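Local coordinates for thymidylate synthase 1 (Bacillus subtilis, PDB 1BSP), which probably catalyses the reductive methylation of dUMP to dTMP, with 5,10-methylenetetrahydrofolate as methyl donor and reductant, and works as a homodimer, at residues 2-7 with 57-62; 132-137 with 206-211. All blocks are in the same frame, centred on the assembly; numbering follows the deposited sequence.

Overall arrangement
Both contacts belong to the single thymidylate synthase fold, and they come in series along the chain: contact 1 (2-7 with 57-62) is closed before contact 2 (132-137 with 206-211) opens. Their centres lie about 29 Å apart, with about 12 Å between nearest atoms, so they do not touch. Contact 1 joins the start of helix 3-17 to the loop between strand 39-49 and helix 64-76. Contact 2 joins the end of helix 125-135 to the turn between helix 188-205 and strand 209-223 of the mixed sheet. Side chains from both pack on helix 188-205. The partner subunit touches neither; both are packing within a single subunit, tying helices and loops to the mixed sheet and to helix 188-205.

Contact 1 (2-7 with 57-62); sequences QFDKQY and LTTKKV
Leu57 meets two aromatic rings with one methyl: its CD1 lies over one face of Tyr7, 4.0 Å from the ring centroid in a CH-pi contact, and at the edge of Phe3, 3.4 Å from CE1. With CG anti to the backbone nitrogen in both residues (chi1 -175° for Phe3), the two rings extend toward that methyl. Beside them the Asp4 carboxylate takes two bonds from Thr58. The backbone N of Thr58 gives a nearly straight bond (166°) to the syn lone pair of Asp4 OD1 at 2.9 Å, while Thr58 OG1, also bonded to Phe239 N, donates to Asp4 OD2 at 2.5 Å, tilted 29° out of the carboxylate plane. An alanine at Asp4 would probably leave the Thr58 amide and hydroxyl without the carboxylate that accepts from both. Gln2 OE1 in turn accepts from Asp4 N at 2.8 Å. Tyr7 OH bonds to Met184 O and, through a water, is weakly linked to Lys60 NZ. The Gln2 OE1 bond is a side-chain N-cap of helix 3-17, whose first turn packs against loop 57-62; the Tyr7 side chain lies about 7 Å from those of Val222 and Asp183, predicted to bind dUMP shared with the partner subunit and, for Asp183, folate as well.

Contact 2 (132-137 with 206-211); sequences QLKNNP and TGYELG
Tyr208 and Lys134 carry the polar part of this contact, each by one hydrogen bond to a backbone carbonyl of the opposite segment. Tyr208 OH donates to Leu133 O at 2.7 Å; the oxygen sits at the edge of the ring, near its plane, and the hydroxyl is tilted 32° from the carbonyl plane. In the other direction Lys134 NZ donates to Thr206 O at 3.0 Å, approaching nearly end-on to the carbonyl (165°). The lysine leaves the helix with CG anti to the backbone nitrogen (chi1 -172°), then bends at chi2 and chi3, which folds its amine back to that oxygen.

The same ammonium makes an off-centre cation-pi contact with Tyr208, NZ standing 4.4 Å from the ring centroid, and Lys134 CE passes 3.4 Å from Tyr208 OH. Thr206 O also lies over a face of the ring, displaced toward the rim.

Van der Waals contact is lighter. Pro137 CB comes within 4.0 Å of the Tyr208 OH oxygen, and the apolar pair is Leu133 CB with Thr206 CG2, at 4.4 Å. Leu133 packs further on Ile202 of helix 188-205 and on Trp166 and Val168 of strand 161-169.

Chemically, the end of helix 125-135 and the turn leading into strand 209-223 are tied by exchanged side-chain-to-backbone bonds, and the lysine charge is probably eased by both a carbonyl oxygen and the tyrosine's pi cloud.

Contact 1 (2-7 with 57-62)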
loop_
_atom_site.group_PDB
_atom_site.type_symbol
_atom_site.label_atom_id
_atom_site.label_comp_id
_atom_site.label_asym_id
_atom_site.label_seq_id
_atom_site.Cartn_x
_atom_site.Cartn_y
_atom_site.Cartn_z
ATOM N N GLN B 2 -21.038 -8.358 2.965
ATOM C CA GLN B 2 -21.855 -7.910 1.844
ATOM C C GLN B 2 -21.182 -6.765 1.105
ATOM O O GLN B 2 -21.071 -5.651 1.611
ATOM C CB GLN B 2 -23.286 -7.532 2.268
ATOM C CG GLN B 2 -24.217 -7.134 1.109
ATOM C CD GLN B 2 -24.106 -8.054 -0.102
ATOM O OE1 GLN B 2 -23.381 -7.751 -1.045
ATOM N NE2 GLN B 2 -24.830 -9.163 -0.089
ATOM N N PHE B 3 -20.721 -7.078 -0.097
ATOM C CA PHE B 3 -20.071 -6.131 -0.981
ATOM C C PHE B 3 -21.015 -4.954 -1.246
ATOM O O PHE B 3 -20.622 -3.799 -1.091
ATOM C CB PHE B 3 -19.739 -6.844 -2.289
ATOM C CG PHE B 3 -18.965 -6.013 -3.260
ATOM C CD1 PHE B 3 -19.621 -5.219 -4.189
ATOM C CD2 PHE B 3 -17.583 -6.019 -3.244
ATOM C CE1 PHE B 3 -18.907 -4.443 -5.082
ATOM C CE2 PHE B 3 -16.865 -5.244 -4.138
ATOM C CZ PHE B 3 -17.526 -4.455 -5.055
ATOM N N ASP B 4 -22.269 -5.252 -1.590
ATOM C CA ASP B 4 -23.280 -4.234 -1.884
ATOM C C ASP B 4 -23.401 -3.118 -0.855
ATOM O O ASP B 4 -23.484 -1.950 -1.228
ATOM C CB ASP B 4 -24.662 -4.859 -2.075
ATOM C CG ASP B 4 -24.734 -5.789 -3.261
ATOM O OD1 ASP B 4 -24.076 -5.528 -4.287
ATOM O OD2 ASP B 4 -25.473 -6.784 -3.168
ATOM N N LYS B 5 -23.430 -3.476 0.425
ATOM C CA LYS B 5 -23.550 -2.491 1.499
ATOM C C LYS B 5 -22.328 -1.563 1.566
ATOM O O LYS B 5 -22.472 -0.337 1.615
ATOM C CB LYS B 5 -23.712 -3.188 2.855
ATOM C CG LYS B 5 -24.780 -4.276 2.924
ATOM C CD LYS B 5 -26.197 -3.731 2.911
ATOM C CE LYS B 5 -27.212 -4.848 3.139
ATOM N NZ LYS B 5 -28.618 -4.382 2.981
ATOM N N GLN B 6 -21.135 -2.156 1.576
ATOM C CA GLN B 6 -19.891 -1.394 1.651
ATOM C C GLN B 6 -19.650 -0.540 0.415
ATOM O O GLN B 6 -19.159 0.585 0.513
ATOM C CB GLN B 6 -18.711 -2.333 1.871
ATOM C CG GLN B 6 -18.659 -2.906 3.260
ATOM C CD GLN B 6 -17.451 -3.770 3.456
ATOM O OE1 GLN B 6 -16.332 -3.326 3.259
ATOM N NE2 GLN B 6 -17.671 -5.028 3.810
ATOM N N TYR B 7 -19.969 -1.101 -0.745
ATOM C CA TYR B 7 -19.834 -0.417 -2.026
ATOM C C TYR B 7 -20.714 0.841 -2.012
ATOM O O TYR B 7 -20.244 1.949 -2.277
ATOM C CB TYR B 7 -20.297 -1.357 -3.147
ATOM C CG TYR B 7 -20.225 -0.784 -4.551
ATOM C CD1 TYR B 7 -19.030 -0.805 -5.276
ATOM C CD2 TYR B 7 -21.359 -0.244 -5.165
ATOM C CE1 TYR B 7 -18.968 -0.309 -6.571
ATOM C CE2 TYR B 7 -21.306 0.261 -6.457
ATOM C CZ TYR B 7 -20.111 0.223 -7.154
ATOM O OH TYR B 7 -20.066 0.704 -8.440
ATOM N N LEU B 57 -20.947 -7.939 -6.376
ATOM C CA LEU B 57 -22.049 -6.997 -6.525
ATOM C C LEU B 57 -23.276 -7.716 -7.083
ATOM O O LEU B 57 -23.161 -8.563 -7.972
ATOM C CB LEU B 57 -21.614 -5.859 -7.464
ATOM C CG LEU B 57 -22.296 -4.482 -7.441
ATOM C CD1 LEU B 57 -22.114 -3.812 -6.088
ATOM C CD2 LEU B 57 -21.695 -3.611 -8.522
ATOM N N THR B 58 -24.442 -7.406 -6.530
ATOM C CA THR B 58 -25.676 -8.017 -7.000
ATOM C C THR B 58 -26.616 -6.994 -7.637
ATOM O O THR B 58 -27.499 -7.373 -8.399
ATOM C CB THR B 58 -26.422 -8.755 -5.869
ATOM O OG1 THR B 58 -26.936 -7.804 -4.922
ATOM C CG2 THR B 58 -25.482 -9.751 -5.159
ATOM N N THR B 59 -26.406 -5.705 -7.354
ATOM C CA THR B 59 -27.241 -4.634 -7.912
ATOM C C THR B 59 -27.078 -4.491 -9.425
ATOM O O THR B 59 -27.825 -3.777 -10.073
ATOM C CB THR B 59 -26.946 -3.295 -7.244
ATOM O OG1 THR B 59 -25.532 -3.064 -7.266
ATOM C CG2 THR B 59 -27.471 -3.276 -5.797
ATOM N N LYS B 60 -26.073 -5.153 -9.976
ATOM C CA LYS B 60 -25.836 -5.157 -11.406
ATOM C C LYS B 60 -24.973 -6.392 -11.587
ATOM O O LYS B 60 -24.528 -6.970 -10.597
ATOM C CB LYS B 60 -25.102 -3.890 -11.844
ATOM C CG LYS B 60 -23.593 -3.890 -11.652
ATOM C CD LYS B 60 -22.976 -2.779 -12.475
ATOM C CE LYS B 60 -21.468 -2.909 -12.596
ATOM N NZ LYS B 60 -20.892 -1.700 -13.262
ATOM N N LYS B 61 -24.752 -6.822 -12.820
ATOM C CA LYS B 61 -23.934 -8.004 -13.044
ATOM C C LYS B 61 -22.444 -7.686 -13.098
ATOM O O LYS B 61 -22.045 -6.639 -13.613
ATOM C CB LYS B 61 -24.346 -8.718 -14.337
ATOM C CG LYS B 61 -23.604 -10.034 -14.563
ATOM C CD LYS B 61 -24.139 -10.820 -15.749
ATOM C CE LYS B 61 -23.598 -12.251 -15.726
ATOM N NZ LYS B 61 -24.186 -13.127 -16.788
ATOM N N VAL B 62 -21.634 -8.596 -12.563
ATOM C CA VAL B 62 -20.181 -8.463 -12.582
ATOM C C VAL B 62 -19.686 -9.535 -13.551
ATOM O O VAL B 62 -20.122 -10.688 -13.474
ATOM C CB VAL B 62 -19.568 -8.728 -11.199
ATOM C CG1 VAL B 62 -18.048 -8.671 -11.284
ATOM C CG2 VAL B 62 -20.099 -7.719 -10.185
HETATM O O HOH W 1 -21.888 -0.431 -10.798
#

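Contact 2 (132-137 with 206-211)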
loop_
_atom_site.group_PDB
_atom_site.type_symbol
_atom_site.label_atom_id
_atom_site.label_comp_id
_atom_site.label_asym_id
_atom_site.label_seq_id
_atom_site.Cartn_x
_atom_site.Cartn_y
_atom_site.Cartn_z
ATOM N N GLN B 132 7.228 -19.741 0.538
ATOM C CA GLN B 132 7.260 -19.025 1.811
ATOM C C GLN B 132 5.983 -19.114 2.631
ATOM O O GLN B 132 6.036 -19.029 3.855
ATOM C CB GLN B 132 7.602 -17.551 1.597
ATOM C CG GLN B 132 8.910 -17.289 0.867
ATOM C CD GLN B 132 10.123 -17.797 1.610
ATOM O OE1 GLN B 132 10.906 -18.583 1.066
ATOM N NE2 GLN B 132 10.291 -17.358 2.855
ATOM N N LEU B 133 4.828 -19.220 1.986
ATOM C CA LEU B 133 3.588 -19.302 2.754
ATOM C C LEU B 133 3.546 -20.596 3.559
ATOM O O LEU B 133 3.105 -20.610 4.705
ATOM C CB LEU B 133 2.357 -19.187 1.850
ATOM C CG LEU B 133 1.973 -17.781 1.374
ATOM C CD1 LEU B 133 0.872 -17.877 0.326
ATOM C CD2 LEU B 133 1.513 -16.937 2.549
ATOM N N LYS B 134 4.060 -21.667 2.966
ATOM C CA LYS B 134 4.082 -22.966 3.622
ATOM C C LYS B 134 5.335 -23.109 4.474
ATOM O O LYS B 134 5.257 -23.347 5.678
ATOM C CB LYS B 134 4.030 -24.083 2.572
ATOM C CG LYS B 134 3.852 -25.506 3.123
ATOM C CD LYS B 134 2.390 -25.862 3.436
ATOM C CE LYS B 134 1.916 -25.286 4.770
ATOM N NZ LYS B 134 0.544 -25.750 5.136
ATOM N N ASN B 135 6.489 -22.926 3.847
ATOM C CA ASN B 135 7.774 -23.055 4.524
ATOM C C ASN B 135 8.150 -21.967 5.525
ATOM O O ASN B 135 8.733 -22.258 6.567
ATOM C CB ASN B 135 8.897 -23.219 3.502
ATOM C CG ASN B 135 8.746 -24.474 2.667
ATOM O OD1 ASN B 135 8.716 -24.404 1.439
ATOM N ND2 ASN B 135 8.670 -25.629 3.325
ATOM N N ASN B 136 7.846 -20.718 5.216
ATOM C CA ASN B 136 8.181 -19.638 6.130
ATOM C C ASN B 136 6.976 -18.795 6.479
ATOM O O ASN B 136 6.955 -17.579 6.240
ATOM C CB ASN B 136 9.285 -18.752 5.559
ATOM C CG ASN B 136 9.617 -17.574 6.467
ATOM O OD1 ASN B 136 10.089 -16.540 5.998
ATOM N ND2 ASN B 136 9.355 -17.716 7.763
ATOM N N PRO B 137 5.931 -19.431 7.020
ATOM C CA PRO B 137 4.757 -18.636 7.374
ATOM C C PRO B 137 5.187 -17.636 8.445
ATOM O O PRO B 137 6.305 -17.720 8.976
ATOM C CB PRO B 137 3.795 -19.687 7.935
ATOM C CG PRO B 137 4.717 -20.680 8.551
ATOM C CD PRO B 137 5.787 -20.815 7.494
ATOM N N THR B 206 -2.375 -24.260 -0.373
ATOM C CA THR B 206 -1.402 -24.181 0.719
ATOM C C THR B 206 -2.021 -24.772 1.989
ATOM O O THR B 206 -1.371 -24.884 3.028
ATOM C CB THR B 206 -0.917 -22.725 0.980
ATOM O OG1 THR B 206 -2.034 -21.882 1.279
ATOM C CG2 THR B 206 -0.201 -22.168 -0.230
ATOM N N GLY B 207 -3.294 -25.140 1.891
ATOM C CA GLY B 207 -3.987 -25.748 3.007
ATOM C C GLY B 207 -4.181 -24.864 4.208
ATOM O O GLY B 207 -3.923 -25.282 5.335
ATOM N N TYR B 208 -4.689 -23.660 3.976
ATOM C CA TYR B 208 -4.948 -22.721 5.049
ATOM C C TYR B 208 -6.420 -22.377 5.009
ATOM O O TYR B 208 -7.079 -22.508 3.972
ATOM C CB TYR B 208 -4.126 -21.444 4.860
ATOM C CG TYR B 208 -2.664 -21.601 5.182
ATOM C CD1 TYR B 208 -2.242 -21.911 6.472
ATOM C CD2 TYR B 208 -1.700 -21.469 4.191
ATOM C CE1 TYR B 208 -0.892 -22.094 6.762
ATOM C CE2 TYR B 208 -0.353 -21.647 4.468
ATOM C CZ TYR B 208 0.039 -21.963 5.751
ATOM O OH TYR B 208 1.361 -22.177 6.013
ATOM N N GLU B 209 -6.958 -21.974 6.148
ATOM C CA GLU B 209 -8.357 -21.576 6.191
ATOM C C GLU B 209 -8.388 -20.142 5.701
ATOM O O GLU B 209 -7.365 -19.455 5.729
ATOM C CB GLU B 209 -8.923 -21.664 7.608
ATOM C CG GLU B 209 -9.370 -23.060 7.985
ATOM C CD GLU B 209 -10.348 -23.640 6.974
ATOM O OE1 GLU B 209 -11.541 -23.260 7.009
ATOM O OE2 GLU B 209 -9.920 -24.473 6.142
ATOM N N LEU B 210 -9.542 -19.690 5.230
ATOM C CA LEU B 210 -9.640 -18.324 4.734
ATOM C C LEU B 210 -9.677 -17.296 5.840
ATOM O O LEU B 210 -10.476 -17.388 6.772
ATOM C CB LEU B 210 -10.870 -18.137 3.849
ATOM C CG LEU B 210 -10.810 -18.752 2.455
ATOM C CD1 LEU B 210 -12.116 -18.478 1.748
ATOM C CD2 LEU B 210 -9.643 -18.179 1.680
ATOM N N GLY B 211 -8.757 -16.352 5.760
ATOM C CA GLY B 211 -8.731 -15.281 6.726
ATOM C C GLY B 211 -9.438 -14.106 6.074
ATOM O O GLY B 211 -10.115 -14.245 5.046
#